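Local coordinates for protein folylpolyglutamate synthase/dihydrofolate synthase (Thermotoga maritima, PDB 1O5Z) that probably catalyses the ATP-dependent addition of L-glutamate to dihydropteroate, giving dihydrofolate, and to tetrahydrofolates, whose polyglutamate tail it lengthens, at residues Pro170-Ile175 with Pro206-Glu211. Residues are numbered along the deposited sequence; the frame is centred on the assembly and turned at random.
Sequences PLCSTI and PLVTGE
Two neighbouring parallel strands in the central sheet of the Mur ligase middle domain, a P-loop NTPase-type fold, meet where Ser173-Ile175 runs beside Leu207-Thr209. The ladder begins with Ser173 N giving its hydrogen to Pro206 O (3.1 Å), a nearly straight bond whose donor is tilted from the carbonyl plane. Val208 N then donates to Ser173 O (2.9 Å), and Ile175 N to Val208 O (2.8 Å). At the C-terminal end the backbone link from Gly210 N to Ile175 O is long and weak, and a side chain takes over: with chi1 at -174°, Thr209 OG1 is swung away from its own backbone N and donates to Ile175 O (2.6 Å), almost in line with the C=O bond. The same hydroxyl accepts from Glu211 N (3.0 Å), closing an ST turn, so that one hydroxyl links the chain leaving strand 207-209 to the end of strand 173-175. At the other end the Pro206 ring lies against the carbonyl of Leu171, CG reaching Leu171 O. On one face Cys172 SG touches Val208 CG2 (3.6 Å), while Thr174 and Val208 stand side by side; on the other, Leu207 CD1 packs obliquely against Ile175 CG1 (4.0 Å). Ser173 OG is hydrogen-bonded to Ile200 O. Helix 271-286 covers the Thr174-Val208 face, where Thr282 hydrogen-bonds Thr174 OG1, and helix 214-227 packs on Thr209 across the sheet. Strand 53-58 flanks 173-175 on its far edge, and strand 231-233 lies next to 207-209 on its other side, completing this end of the sheet.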
# COMPACT_ATOMS: atom_id res chain seq x y z
N PRO A 170 5.17 10.41 -16.34
CA PRO A 170 6.24 10.12 -15.41
C PRO A 170 7.59 9.87 -16.07
O PRO A 170 7.69 9.77 -17.29
CB PRO A 170 5.75 8.84 -14.73
CG PRO A 170 4.97 8.14 -15.75
CD PRO A 170 4.39 9.20 -16.66
N LEU A 171 8.61 9.74 -15.25
CA LEU A 171 9.91 9.31 -15.73
C LEU A 171 9.92 7.79 -16.03
O LEU A 171 10.71 7.30 -16.84
CB LEU A 171 10.97 9.66 -14.67
CG LEU A 171 11.16 11.14 -14.34
CD1 LEU A 171 12.09 11.26 -13.14
CD2 LEU A 171 11.73 11.85 -15.54
N CYS A 172 9.02 7.07 -15.37
CA CYS A 172 8.91 5.65 -15.50
C CYS A 172 7.55 5.26 -15.00
O CYS A 172 7.02 5.87 -14.08
CB CYS A 172 9.96 4.96 -14.61
SG CYS A 172 10.10 3.19 -14.92
N SER A 173 6.97 4.25 -15.66
CA SER A 173 5.70 3.63 -15.28
C SER A 173 6.04 2.19 -14.92
O SER A 173 6.76 1.50 -15.66
CB SER A 173 4.72 3.62 -16.46
OG SER A 173 4.55 4.93 -16.97
N THR A 174 5.55 1.77 -13.77
CA THR A 174 5.80 0.44 -13.25
C THR A 174 4.49 -0.29 -13.07
O THR A 174 3.53 0.26 -12.50
CB THR A 174 6.52 0.59 -11.92
OG1 THR A 174 7.74 1.31 -12.16
CG2 THR A 174 6.95 -0.81 -11.30
N ILE A 175 4.43 -1.51 -13.60
CA ILE A 175 3.32 -2.39 -13.28
C ILE A 175 3.87 -3.61 -12.55
O ILE A 175 4.45 -4.53 -13.16
CB ILE A 175 2.55 -2.77 -14.55
CG1 ILE A 175 1.97 -1.50 -15.19
CG2 ILE A 175 1.40 -3.74 -14.18
CD1 ILE A 175 1.41 -1.67 -16.59
N PRO A 206 9.60 4.71 -20.23
CA PRO A 206 9.84 3.28 -19.99
C PRO A 206 8.78 2.65 -19.10
O PRO A 206 8.05 3.34 -18.37
CB PRO A 206 11.20 3.26 -19.29
CG PRO A 206 11.37 4.66 -18.74
CD PRO A 206 10.73 5.55 -19.76
N LEU A 207 8.69 1.32 -19.21
CA LEU A 207 7.82 0.51 -18.36
C LEU A 207 8.68 -0.54 -17.67
O LEU A 207 9.51 -1.23 -18.32
CB LEU A 207 6.77 -0.22 -19.21
CG LEU A 207 6.12 -1.46 -18.56
CD1 LEU A 207 5.26 -1.02 -17.33
CD2 LEU A 207 5.30 -2.22 -19.58
N VAL A 208 8.46 -0.69 -16.36
CA VAL A 208 9.05 -1.78 -15.59
C VAL A 208 7.98 -2.69 -15.02
O VAL A 208 7.00 -2.22 -14.45
CB VAL A 208 9.88 -1.22 -14.46
CG1 VAL A 208 10.49 -2.35 -13.64
CG2 VAL A 208 10.93 -0.34 -15.03
N THR A 209 8.16 -4.00 -15.17
CA THR A 209 7.24 -4.98 -14.59
C THR A 209 7.87 -6.19 -13.89
O THR A 209 8.90 -6.76 -14.32
CB THR A 209 6.14 -5.41 -15.63
OG1 THR A 209 5.15 -6.26 -14.99
CG2 THR A 209 6.73 -6.19 -16.78
N GLY A 210 7.21 -6.57 -12.79
CA GLY A 210 7.53 -7.78 -12.04
C GLY A 210 6.66 -8.94 -12.45
O GLY A 210 6.63 -9.97 -11.77
N GLU A 211 5.98 -8.80 -13.59
CA GLU A 211 4.99 -9.79 -14.02
C GLU A 211 5.69 -10.83 -14.87
O GLU A 211 6.65 -10.52 -15.60
CB GLU A 211 3.83 -9.12 -14.77
CG GLU A 211 2.66 -10.06 -15.17
CD GLU A 211 2.16 -10.94 -14.03
OE1 GLU A 211 1.89 -10.43 -12.91
OE2 GLU A 211 2.04 -12.16 -14.25
O HOH W 1 5.35 4.20 -19.75